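Long-range contacts in polycyclic ketone monooxygenase (Myceliophthora thermophila, PDB 5MQ6), which oxidises ketones, polycyclic ones above all, to esters or lactones by inserting a single oxygen atom next to the carbonyl, with FAD as cofactor: residues L84-G89 / M111-G116; F245-W250 / V473-Y478. All blocks are in the same frame, centred on the assembly; numbering follows the deposited sequence.

Contact 1 of 2, residues L84-G89 / M111-G116; sequences LGAGYG and MVDAAG. With FAD (flavin-adenine dinucleotide), chain B.
Leu-84 and Val-112 pair as neighbouring parallel strands, their CA atoms 4.9 Å apart, and Gly-85 N continues the ladder with a nearly straight bond to Val-112 O (2.7 Å, 167° at the hydrogen). Past this point the strands end and side chains take over. Asp-113 turns its CG away from its own backbone N (chi1 -159°), which carries the carboxylate across to the backbone of the 84-89 segment. There OD2 accepts from Ala-86 N at 2.8 Å, on its anti side and well out of the carboxylate plane, while Ala-86 CB lies 3.3 Å from the same OD2. The other oxygen, OD1, is gripped twice: Ala-115 N comes down on it from above the carboxylate plane, closing an Asx turn, and the FAD ribose hydroxyl O3B donates to it at 2.7 Å. With both oxygens engaged, the carboxylate is fixed in rotation. This is the classic dinucleotide-binding beta-alpha-beta unit: a glycine-rich turn follows strand 78-84 and leads into helix 88-99, and an acidic residue at the end of strand 109-112 holds the adenosine ribose. Gly-87 is the N-cap of that helix, and a CB on it or on Gly-89 would collide with phosphate oxygen O1P of FAD; Gly-89 N donates to this O1P at 2.9 Å. Ala-114 N donates to adenine N3A, and Leu-84 lays CD2 against the adenine, 3.6 Å from C5A. Met-111 bends at its thioether (chi3 77°) and brings CE alongside Ala-86 CA and 3.7 Å from Gly-85 O, a buried carbonyl oxygen for which the model offers no hydrogen-bond partner. Phe-118 and Phe-179 also pack on Ala-86.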
ATOM      1  N   LEU A  84     -11.154  -8.426   8.370  1.00 17.16           N
ATOM      2  CA  LEU A  84     -11.565  -7.340   7.492  1.00 18.55           C
ATOM      3  C   LEU A  84     -10.520  -7.259   6.417  1.00 18.39           C
ATOM      4  O   LEU A  84      -9.333  -7.017   6.689  1.00 19.55           O
ATOM      5  CB  LEU A  84     -11.669  -6.019   8.250  1.00 22.42           C
ATOM      6  CG  LEU A  84     -12.337  -4.800   7.625  1.00 24.11           C
ATOM      7  CD1 LEU A  84     -12.718  -3.761   8.665  1.00 25.81           C
ATOM      8  CD2 LEU A  84     -11.361  -4.083   6.725  1.00 25.34           C
ATOM      9  N   GLY A  85     -10.958  -7.560   5.201  1.00 18.14           N
ATOM     10  CA  GLY A  85     -10.109  -7.637   4.070  1.00 19.58           C
ATOM     11  C   GLY A  85      -9.898  -9.057   3.559  1.00 18.11           C
ATOM     12  O   GLY A  85      -9.528  -9.916   4.328  1.00 21.49           O
ATOM     13  N   ALA A  86     -10.053  -9.226   2.257  1.00 18.09           N
ATOM     14  CA  ALA A  86      -9.952 -10.458   1.569  1.00 18.63           C
ATOM     15  C   ALA A  86      -8.884 -10.355   0.445  1.00 18.90           C
ATOM     16  O   ALA A  86      -8.855 -11.151  -0.514  1.00 15.41           O
ATOM     17  CB  ALA A  86     -11.311 -10.801   1.025  1.00 18.41           C
ATOM     18  N   GLY A  87      -7.959  -9.405   0.608  1.00 18.72           N
ATOM     19  CA  GLY A  87      -6.793  -9.375  -0.244  1.00 17.75           C
ATOM     20  C   GLY A  87      -5.757 -10.378   0.266  1.00 17.82           C
ATOM     21  O   GLY A  87      -6.068 -11.248   1.080  1.00 18.62           O
ATOM     22  N   TYR A  88      -4.519 -10.266  -0.229  1.00 17.83           N
ATOM     23  CA  TYR A  88      -3.429 -11.159   0.191  1.00 20.06           C
ATOM     24  C   TYR A  88      -3.225 -11.133   1.700  1.00 19.47           C
ATOM     25  O   TYR A  88      -2.923 -12.151   2.307  1.00 18.09           O
ATOM     26  CB  TYR A  88      -2.100 -10.864  -0.507  1.00 18.99           C
ATOM     27  CG  TYR A  88      -2.040 -11.280  -1.948  1.00 22.36           C
ATOM     28  CD1 TYR A  88      -2.836 -12.297  -2.475  1.00 25.99           C
ATOM     29  CD2 TYR A  88      -1.121 -10.693  -2.818  1.00 20.26           C
ATOM     30  CE1 TYR A  88      -2.735 -12.664  -3.848  1.00 22.33           C
ATOM     31  CE2 TYR A  88      -1.022 -11.089  -4.126  1.00 20.90           C
ATOM     32  CZ  TYR A  88      -1.815 -12.072  -4.645  1.00 23.03           C
ATOM     33  OH  TYR A  88      -1.645 -12.478  -5.941  1.00 19.04           O
ATOM     34  N   GLY A  89      -3.385  -9.986   2.311  1.00 19.43           N
ATOM     35  CA  GLY A  89      -3.275  -9.922   3.751  1.00 20.04           C
ATOM     36  C   GLY A  89      -4.294 -10.707   4.532  1.00 19.33           C
ATOM     37  O   GLY A  89      -3.950 -11.469   5.408  1.00 21.14           O
ATOM     38  N   MET A 111     -14.639 -13.558   6.511  1.00 16.02           N
ATOM     39  CA  MET A 111     -13.839 -12.504   5.886  1.00 19.45           C
ATOM     40  C   MET A 111     -14.831 -11.517   5.320  1.00 20.30           C
ATOM     41  O   MET A 111     -15.852 -11.945   4.718  1.00 20.73           O
ATOM     42  CB  MET A 111     -12.905 -13.040   4.780  1.00 19.84           C
ATOM     43  CG  MET A 111     -12.017 -14.217   5.259  1.00 20.70           C
ATOM     44  SD  MET A 111     -11.022 -14.895   3.899  1.00 22.79           S
ATOM     45  CE  MET A 111      -9.784 -13.612   3.855  1.00 21.14           C
ATOM     46  N   VAL A 112     -14.562 -10.230   5.546  1.00 15.58           N
ATOM     47  CA  VAL A 112     -15.450  -9.159   5.094  1.00 17.60           C
ATOM     48  C   VAL A 112     -14.667  -8.175   4.277  1.00 18.94           C
ATOM     49  O   VAL A 112     -13.590  -7.696   4.683  1.00 19.21           O
ATOM     50  CB  VAL A 112     -16.141  -8.436   6.286  1.00 19.28           C
ATOM     51  CG1 VAL A 112     -17.206  -7.409   5.853  1.00 17.88           C
ATOM     52  CG2 VAL A 112     -16.800  -9.496   7.167  1.00 19.29           C
ATOM     53  N   ASP A 113     -15.231  -7.811   3.120  1.00 19.13           N
ATOM     54  CA  ASP A 113     -14.550  -6.926   2.201  1.00 16.57           C
ATOM     55  C   ASP A 113     -15.611  -6.178   1.384  1.00 17.17           C
ATOM     56  O   ASP A 113     -16.599  -6.747   0.941  1.00 18.38           O
ATOM     57  CB  ASP A 113     -13.653  -7.763   1.288  1.00 16.22           C
ATOM     58  CG  ASP A 113     -12.498  -6.945   0.629  1.00 19.29           C
ATOM     59  OD1 ASP A 113     -12.693  -5.759   0.281  1.00 19.39           O
ATOM     60  OD2 ASP A 113     -11.401  -7.519   0.445  1.00 18.52           O
ATOM     61  N   ALA A 114     -15.354  -4.924   1.123  1.00 17.72           N
ATOM     62  CA  ALA A 114     -16.133  -4.077   0.214  1.00 18.83           C
ATOM     63  C   ALA A 114     -15.969  -4.522  -1.228  1.00 20.36           C
ATOM     64  O   ALA A 114     -16.841  -4.316  -1.989  1.00 21.29           O
ATOM     65  CB  ALA A 114     -15.730  -2.605   0.370  1.00 19.05           C
ATOM     66  N   ALA A 115     -14.863  -5.136  -1.614  1.00 21.34           N
ATOM     67  CA  ALA A 115     -14.737  -5.697  -2.956  1.00 22.29           C
ATOM     68  C   ALA A 115     -15.746  -6.752  -3.246  1.00 22.74           C
ATOM     69  O   ALA A 115     -16.292  -7.391  -2.342  1.00 21.29           O
ATOM     70  CB  ALA A 115     -13.341  -6.295  -3.165  1.00 22.51           C
ATOM     71  N   GLY A 116     -15.934  -7.029  -4.531  1.00 24.21           N
ATOM     72  CA  GLY A 116     -16.890  -8.079  -4.973  1.00 22.41           C
ATOM     73  C   GLY A 116     -16.372  -9.502  -4.966  1.00 20.61           C
ATOM     74  O   GLY A 116     -17.091 -10.497  -5.301  1.00 19.73           O
TER
HETATM   75  PA  FAD B 700      -5.604  -4.769   0.180  1.00 20.54           P
HETATM   76  O1A FAD B 700      -5.746  -3.290   0.034  1.00 23.30           O
HETATM   77  O2A FAD B 700      -5.066  -5.619  -0.956  1.00 21.76           O
HETATM   78  O5B FAD B 700      -7.040  -5.366   0.577  1.00 23.73           O
HETATM   79  C5B FAD B 700      -7.783  -4.772   1.589  1.00 21.99           C
HETATM   80  C4B FAD B 700      -9.248  -4.845   1.212  1.00 23.15           C
HETATM   81  O4B FAD B 700      -9.992  -4.427   2.372  1.00 21.89           O
HETATM   82  C3B FAD B 700      -9.689  -3.946   0.060  1.00 22.37           C
HETATM   83  O3B FAD B 700     -10.535  -4.660  -0.805  1.00 22.08           O
HETATM   84  C2B FAD B 700     -10.450  -2.841   0.738  1.00 23.45           C
HETATM   85  O2B FAD B 700     -11.450  -2.287  -0.082  1.00 24.39           O
HETATM   86  C1B FAD B 700     -11.014  -3.567   1.940  1.00 21.95           C
HETATM   87  N9A FAD B 700     -11.415  -2.676   3.000  1.00 20.15           N
HETATM   88  C8A FAD B 700     -10.654  -1.703   3.579  1.00 23.62           C
HETATM   89  N7A FAD B 700     -11.402  -1.079   4.484  1.00 21.85           N
HETATM   90  C5A FAD B 700     -12.640  -1.600   4.506  1.00 18.10           C
HETATM   91  C6A FAD B 700     -13.860  -1.357   5.297  1.00 16.87           C
HETATM   92  N6A FAD B 700     -14.004  -0.427   6.217  1.00 17.32           N
HETATM   93  N1A FAD B 700     -14.835  -2.185   5.027  1.00 17.27           N
HETATM   94  C2A FAD B 700     -14.769  -3.145   4.074  1.00 14.50           C
HETATM   95  N3A FAD B 700     -13.742  -3.442   3.311  1.00 15.44           N
HETATM   96  C4A FAD B 700     -12.644  -2.646   3.501  1.00 18.09           C
HETATM   97  N1  FAD B 700       2.896  -3.747  -3.006  1.00 22.31           N
HETATM   98  C2  FAD B 700       4.020  -4.518  -3.177  1.00 27.80           C
HETATM   99  O2  FAD B 700       4.657  -4.914  -2.210  1.00 24.38           O
HETATM  100  N3  FAD B 700       4.439  -4.850  -4.406  1.00 32.47           N
HETATM  101  C4  FAD B 700       3.762  -4.425  -5.485  1.00 38.50           C
HETATM  102  O4  FAD B 700       4.189  -4.767  -6.579  1.00 48.87           O
HETATM  103  C4X FAD B 700       2.547  -3.594  -5.413  1.00 36.42           C
HETATM  104  N5  FAD B 700       1.840  -3.120  -6.493  1.00 33.59           N
HETATM  105  C5X FAD B 700       0.740  -2.363  -6.261  1.00 32.50           C
HETATM  106  C6  FAD B 700      -0.040  -1.824  -7.396  1.00 29.18           C
HETATM  107  C7  FAD B 700      -1.217  -1.008  -7.040  1.00 35.98           C
HETATM  108  C7M FAD B 700      -2.091  -0.412  -8.119  1.00 35.02           C
HETATM  109  C8  FAD B 700      -1.599  -0.711  -5.629  1.00 37.43           C
HETATM  110  C8M FAD B 700      -2.819   0.126  -5.247  1.00 41.20           C
HETATM  111  C9  FAD B 700      -0.840  -1.223  -4.595  1.00 35.71           C
HETATM  112  C9A FAD B 700       0.304  -2.028  -4.859  1.00 35.80           C
HETATM  113  N10 FAD B 700       1.050  -2.499  -3.765  1.00 29.98           N
HETATM  114  C10 FAD B 700       2.161  -3.305  -4.030  1.00 27.45           C
HETATM  115  C1' FAD B 700       0.643  -2.272  -2.360  1.00 33.28           C
HETATM  116  C2' FAD B 700      -0.507  -3.325  -2.072  1.00 32.49           C
HETATM  117  O2' FAD B 700      -1.642  -2.636  -1.529  1.00 32.73           O
HETATM  118  C3' FAD B 700      -0.083  -4.522  -1.153  1.00 30.78           C
HETATM  119  O3' FAD B 700       0.999  -5.224  -1.770  1.00 30.58           O
HETATM  120  C4' FAD B 700      -1.128  -5.637  -0.908  1.00 29.20           C
HETATM  121  O4' FAD B 700      -1.927  -6.036  -2.108  1.00 28.60           O
HETATM  122  C5' FAD B 700      -2.054  -5.239   0.259  1.00 26.62           C
HETATM  123  O5' FAD B 700      -2.724  -6.458   0.707  1.00 25.35           O
HETATM  124  P   FAD B 700      -3.799  -6.183   1.888  1.00 23.91           P
HETATM  125  O1P FAD B 700      -4.727  -7.452   1.873  1.00 25.67           O
HETATM  126  O2P FAD B 700      -2.984  -5.742   3.112  1.00 26.20           O
HETATM  127  O3P FAD B 700      -4.612  -4.823   1.442  1.00 22.70           O

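Contact 2 of 2, residues F245-W250 / V473-Y478; sequences FHTARW and VLSTGY. With NDP (NADPH dihydro-nicotinamide-adenine-dinucleotide phosphate), chain C.
Phe-245 and His-246 run parallel to Val-473 and Leu-474, joined by bonds from Leu-474 N to Phe-245 O (2.8 Å) and from Thr-247 N to Leu-474 O (2.9 Å). Packing is tightest beside this ladder. Thr-247 CG2 presses to 3.5 Å from Ser-475 CB, shorter than usual for two carbons, and also touches Val-473 CG1. Val-473 divides its branches between two rings: CG1, anti to the backbone N (chi1 -173°), reaches Trp-250 CZ3, and CG2 meets Phe-245 CZ. The strands belong to the parallel, Rossmann-type sheet of the NADPH domain, in which 471-474 lies between edge strand 244-246 and strand 271-275. The His-246 ring lies across the strand ends with Leu-474 O over one face. Its ND1 accepts from Ala-248 N in the ring plane, and NE2 gives only a weak bond to Gly-477 O (2.8 Å, 128°) and another to Gln-230 O. With an alanine here, Ala-248 N would probably lose its acceptor and a gap would open against Tyr-478, whose face the imidazole edge now meets in a T-shaped pair (planes at 66°). Toward the cofactors the contact is looser and partly water-mediated: one water links Thr-247 OG1 to Tyr-478 OH, 2.6 Å from each. Tyr-478 OH also bonds Asn-125 OD1, while Ala-248 CB packs against Tyr-478 CE2 and the CE1 edge of the ring lies near NADPH phosphate oxygen O1N. Gly-477 CA, 3.2 Å from the bridging O3, lets the pyrophosphate lie directly on the backbone.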
ATOM      1  N   PHE A 245     -12.744   8.411 -15.454  1.00 36.00           N
ATOM      2  CA  PHE A 245     -12.637   7.291 -14.587  1.00 37.48           C
ATOM      3  C   PHE A 245     -11.291   7.296 -13.905  1.00 42.55           C
ATOM      4  O   PHE A 245     -10.379   7.972 -14.365  1.00 38.87           O
ATOM      5  CB  PHE A 245     -12.909   5.948 -15.302  1.00 37.86           C
ATOM      6  CG  PHE A 245     -12.130   5.725 -16.544  1.00 43.98           C
ATOM      7  CD1 PHE A 245     -10.895   5.099 -16.504  1.00 43.02           C
ATOM      8  CD2 PHE A 245     -12.663   6.098 -17.777  1.00 41.75           C
ATOM      9  CE1 PHE A 245     -10.194   4.870 -17.666  1.00 41.72           C
ATOM     10  CE2 PHE A 245     -11.973   5.888 -18.922  1.00 40.52           C
ATOM     11  CZ  PHE A 245     -10.732   5.266 -18.879  1.00 44.26           C
ATOM     12  N   HIS A 246     -11.214   6.593 -12.771  1.00 34.50           N
ATOM     13  CA  HIS A 246      -9.965   6.481 -12.020  1.00 30.24           C
ATOM     14  C   HIS A 246      -9.334   5.158 -12.429  1.00 27.38           C
ATOM     15  O   HIS A 246     -10.002   4.218 -12.799  1.00 29.70           O
ATOM     16  CB  HIS A 246     -10.232   6.658 -10.504  1.00 29.40           C
ATOM     17  CG  HIS A 246      -9.006   6.897  -9.656  1.00 23.68           C
ATOM     18  ND1 HIS A 246      -8.083   5.913  -9.401  1.00 27.45           N
ATOM     19  CD2 HIS A 246      -8.634   7.952  -8.888  1.00 32.19           C
ATOM     20  CE1 HIS A 246      -7.138   6.371  -8.596  1.00 26.54           C
ATOM     21  NE2 HIS A 246      -7.458   7.603  -8.246  1.00 29.76           N
ATOM     22  N   THR A 247      -8.019   5.093 -12.467  1.00 25.50           N
ATOM     23  CA  THR A 247      -7.334   3.871 -12.853  1.00 22.86           C
ATOM     24  C   THR A 247      -7.684   2.679 -11.971  1.00 21.74           C
ATOM     25  O   THR A 247      -7.628   1.491 -12.376  1.00 21.98           O
ATOM     26  CB  THR A 247      -5.793   4.124 -12.773  1.00 25.66           C
ATOM     27  OG1 THR A 247      -5.399   4.636 -11.477  1.00 24.54           O
ATOM     28  CG2 THR A 247      -5.399   5.200 -13.784  1.00 22.78           C
ATOM     29  N   ALA A 248      -7.959   2.990 -10.706  1.00 21.25           N
ATOM     30  CA  ALA A 248      -8.332   1.951  -9.711  1.00 25.62           C
ATOM     31  C   ALA A 248      -9.790   1.456  -9.930  1.00 31.79           C
ATOM     32  O   ALA A 248     -10.203   0.445  -9.379  1.00 29.78           O
ATOM     33  CB  ALA A 248      -8.128   2.485  -8.318  1.00 24.49           C
ATOM     34  N   ARG A 249     -10.559   2.183 -10.747  1.00 29.43           N
ATOM     35  CA  ARG A 249     -11.877   1.667 -11.198  1.00 29.96           C
ATOM     36  C   ARG A 249     -12.016   1.794 -12.749  1.00 31.42           C
ATOM     37  O   ARG A 249     -12.882   2.583 -13.265  1.00 29.22           O
ATOM     38  CB  ARG A 249     -12.988   2.396 -10.432  1.00 28.57           C
ATOM     39  CG  ARG A 249     -12.796   2.473  -8.920  1.00 31.29           C
ATOM     40  CD  ARG A 249     -13.209   1.165  -8.193  1.00 32.39           C
ATOM     41  NE  ARG A 249     -13.103   1.307  -6.698  1.00 31.54           N
ATOM     42  CZ  ARG A 249     -12.006   1.147  -5.969  1.00 32.69           C
ATOM     43  NH1 ARG A 249     -10.863   0.867  -6.525  1.00 30.90           N
ATOM     44  NH2 ARG A 249     -12.045   1.284  -4.628  1.00 43.66           N
ATOM     45  N   TRP A 250     -11.190   1.006 -13.471  1.00 28.57           N
ATOM     46  CA  TRP A 250     -11.064   1.181 -14.918  1.00 30.79           C
ATOM     47  C   TRP A 250     -12.369   0.903 -15.689  1.00 34.71           C
ATOM     48  O   TRP A 250     -13.000  -0.116 -15.495  1.00 35.80           O
ATOM     49  CB  TRP A 250     -10.049   0.279 -15.470  1.00 30.32           C
ATOM     50  CG  TRP A 250      -9.626   0.628 -16.907  1.00 35.57           C
ATOM     51  CD1 TRP A 250     -10.063   0.041 -18.044  1.00 35.21           C
ATOM     52  CD2 TRP A 250      -8.648   1.608 -17.309  1.00 32.27           C
ATOM     53  NE1 TRP A 250      -9.438   0.572 -19.120  1.00 33.44           N
ATOM     54  CE2 TRP A 250      -8.575   1.551 -18.713  1.00 33.88           C
ATOM     55  CE3 TRP A 250      -7.834   2.520 -16.606  1.00 25.56           C
ATOM     56  CZ2 TRP A 250      -7.705   2.367 -19.451  1.00 36.57           C
ATOM     57  CZ3 TRP A 250      -6.959   3.309 -17.299  1.00 33.02           C
ATOM     58  CH2 TRP A 250      -6.901   3.250 -18.727  1.00 35.74           C
ATOM     59  N   VAL A 473      -8.617  10.239 -17.776  1.00 34.45           N
ATOM     60  CA  VAL A 473      -8.177   9.173 -16.850  1.00 34.74           C
ATOM     61  C   VAL A 473      -7.488   9.787 -15.650  1.00 35.50           C
ATOM     62  O   VAL A 473      -6.617  10.602 -15.812  1.00 36.40           O
ATOM     63  CB  VAL A 473      -7.148   8.238 -17.529  1.00 36.55           C
ATOM     64  CG1 VAL A 473      -6.812   7.047 -16.652  1.00 33.88           C
ATOM     65  CG2 VAL A 473      -7.684   7.732 -18.856  1.00 40.52           C
ATOM     66  N   LEU A 474      -7.928   9.401 -14.456  1.00 35.61           N
ATOM     67  CA  LEU A 474      -7.449   9.921 -13.190  1.00 32.47           C
ATOM     68  C   LEU A 474      -6.577   8.826 -12.573  1.00 34.07           C
ATOM     69  O   LEU A 474      -7.025   7.754 -12.166  1.00 30.70           O
ATOM     70  CB  LEU A 474      -8.595  10.309 -12.257  1.00 36.24           C
ATOM     71  CG  LEU A 474      -9.597  11.383 -12.762  1.00 39.67           C
ATOM     72  CD1 LEU A 474     -10.643  11.727 -11.681  1.00 42.52           C
ATOM     73  CD2 LEU A 474      -8.921  12.659 -13.247  1.00 38.22           C
ATOM     74  N   SER A 475      -5.287   9.087 -12.622  1.00 34.31           N
ATOM     75  CA  SER A 475      -4.269   8.223 -12.067  1.00 33.55           C
ATOM     76  C   SER A 475      -3.639   9.047 -10.943  1.00 38.04           C
ATOM     77  O   SER A 475      -2.406   9.273 -10.898  1.00 37.64           O
ATOM     78  CB  SER A 475      -3.290   7.915 -13.180  1.00 33.85           C
ATOM     79  OG  SER A 475      -2.163   7.424 -12.645  1.00 41.00           O
ATOM     80  N   THR A 476      -4.519   9.518 -10.054  1.00 34.06           N
ATOM     81  CA  THR A 476      -4.181  10.460  -9.028  1.00 31.84           C
ATOM     82  C   THR A 476      -4.060   9.773  -7.646  1.00 30.78           C
ATOM     83  O   THR A 476      -3.890  10.431  -6.601  1.00 32.67           O
ATOM     84  CB  THR A 476      -5.190  11.591  -9.027  1.00 32.61           C
ATOM     85  OG1 THR A 476      -6.485  11.036  -9.251  1.00 30.37           O
ATOM     86  CG2 THR A 476      -4.872  12.531 -10.201  1.00 35.85           C
ATOM     87  N   GLY A 477      -4.098   8.458  -7.634  1.00 28.95           N
ATOM     88  CA  GLY A 477      -3.627   7.768  -6.484  1.00 30.85           C
ATOM     89  C   GLY A 477      -4.744   7.572  -5.477  1.00 31.43           C
ATOM     90  O   GLY A 477      -5.915   7.611  -5.852  1.00 36.09           O
ATOM     91  N   TYR A 478      -4.344   7.315  -4.232  1.00 31.94           N
ATOM     92  CA  TYR A 478      -5.196   6.827  -3.121  1.00 30.21           C
ATOM     93  C   TYR A 478      -4.917   7.636  -1.904  1.00 29.55           C
ATOM     94  O   TYR A 478      -3.833   8.157  -1.743  1.00 31.05           O
ATOM     95  CB  TYR A 478      -4.846   5.367  -2.744  1.00 29.36           C
ATOM     96  CG  TYR A 478      -4.862   4.467  -3.927  1.00 29.36           C
ATOM     97  CD1 TYR A 478      -3.806   4.495  -4.846  1.00 28.01           C
ATOM     98  CD2 TYR A 478      -5.974   3.608  -4.195  1.00 30.46           C
ATOM     99  CE1 TYR A 478      -3.825   3.677  -5.998  1.00 31.19           C
ATOM    100  CE2 TYR A 478      -5.987   2.764  -5.350  1.00 28.52           C
ATOM    101  CZ  TYR A 478      -4.910   2.808  -6.260  1.00 31.55           C
ATOM    102  OH  TYR A 478      -4.860   2.000  -7.403  1.00 29.43           O
TER
HETATM  103  PA  NDP C 701       0.356   8.104  -6.814  1.00 38.97           P
HETATM  104  O1A NDP C 701      -0.311   8.795  -5.575  1.00 46.64           O
HETATM  105  O2A NDP C 701       1.701   7.425  -6.750  1.00 41.90           O
HETATM  106  O5B NDP C 701       0.299   9.170  -8.015  1.00 42.74           O
HETATM  107  C5B NDP C 701      -0.732  10.126  -8.155  1.00 42.33           C
HETATM  108  C4B NDP C 701      -0.205  11.061  -9.224  1.00 45.16           C
HETATM  109  O4B NDP C 701      -1.160  12.130  -9.459  1.00 50.70           O
HETATM  110  C3B NDP C 701       1.129  11.691  -8.809  1.00 36.94           C
HETATM  111  O3B NDP C 701       2.063  11.573  -9.898  1.00 34.30           O
HETATM  112  C2B NDP C 701       0.684  13.100  -8.483  1.00 41.16           C
HETATM  113  O2B NDP C 701       1.742  14.099  -8.571  1.00 40.59           O
HETATM  114  C1B NDP C 701      -0.441  13.325  -9.468  1.00 42.36           C
HETATM  115  N9A NDP C 701      -1.270  14.461  -9.060  1.00 46.35           N
HETATM  116  C8A NDP C 701      -1.880  14.681  -7.850  1.00 54.53           C
HETATM  117  N7A NDP C 701      -2.529  15.862  -7.845  1.00 43.94           N
HETATM  118  C5A NDP C 701      -2.300  16.373  -9.081  1.00 46.79           C
HETATM  119  C6A NDP C 701      -2.668  17.616  -9.745  1.00 41.56           C
HETATM  120  N6A NDP C 701      -3.400  18.489  -9.064  1.00 39.73           N
HETATM  121  N1A NDP C 701      -2.249  17.800 -11.015  1.00 50.35           N
HETATM  122  C2A NDP C 701      -1.484  16.896 -11.707  1.00 51.54           C
HETATM  123  N3A NDP C 701      -1.078  15.731 -11.176  1.00 50.18           N
HETATM  124  C4A NDP C 701      -1.470  15.460  -9.882  1.00 47.49           C
HETATM  125  O3  NDP C 701      -0.613   6.973  -7.386  1.00 38.10           O
HETATM  126  PN  NDP C 701      -0.319   5.655  -8.323  1.00 39.29           P
HETATM  127  O1N NDP C 701      -1.727   5.017  -8.549  1.00 42.33           O
HETATM  128  O2N NDP C 701       0.469   6.015  -9.563  1.00 32.70           O
HETATM  129  O5D NDP C 701       0.596   4.682  -7.409  1.00 35.58           O
HETATM  130  C5D NDP C 701       0.126   4.370  -6.053  1.00 40.16           C
HETATM  131  C4D NDP C 701       0.886   3.197  -5.461  1.00 37.14           C
HETATM  132  O4D NDP C 701       0.531   1.967  -6.131  1.00 48.07           O
HETATM  133  C3D NDP C 701       2.373   3.311  -5.804  1.00 42.79           C
HETATM  134  O3D NDP C 701       3.121   4.413  -5.164  1.00 30.83           O
HETATM  135  C2D NDP C 701       2.845   1.849  -5.651  1.00 48.84           C
HETATM  136  O2D NDP C 701       2.998   1.486  -4.240  1.00 58.83           O
HETATM  137  C1D NDP C 701       1.721   1.122  -6.388  1.00 51.37           C
HETATM  138  P2B NDP C 701       2.617  14.439  -7.248  1.00 42.95           P
HETATM  139  O1X NDP C 701       1.579  14.591  -6.127  1.00 44.94           O
HETATM  140  O2X NDP C 701       3.288  15.779  -7.459  1.00 47.17           O
HETATM  141  O3X NDP C 701       3.681  13.340  -7.123  1.00 40.76           O
HETATM  142  O   HOH W   1      -4.638   2.693  -9.924  1.00 31.07           O

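Overall arrangement
From the N terminus, contact 1 first closes a short loop of 21 residues, in which helix 88-99 makes the crossover from strand 78-84 to its neighbour 109-112 in the FAD-binding sheet. Contact 2 opens only afterwards and spans 222 residues; within that loop the chain builds strands 271-275, 294-299 and 442-446 before 471-474 returns to pair with 244-246. The two loops follow in series, neither nesting nor crossing. Contact 1 thus ties together the FAD-binding unit, and contact 2 the NADPH-sheet strands first and last in the chain, side by side at one end. Their centres lie about 20 Å apart and their nearest atoms about 7 Å, without touching; FAD reaches both, from its adenosine end at contact 1 to Tyr-478 at contact 2.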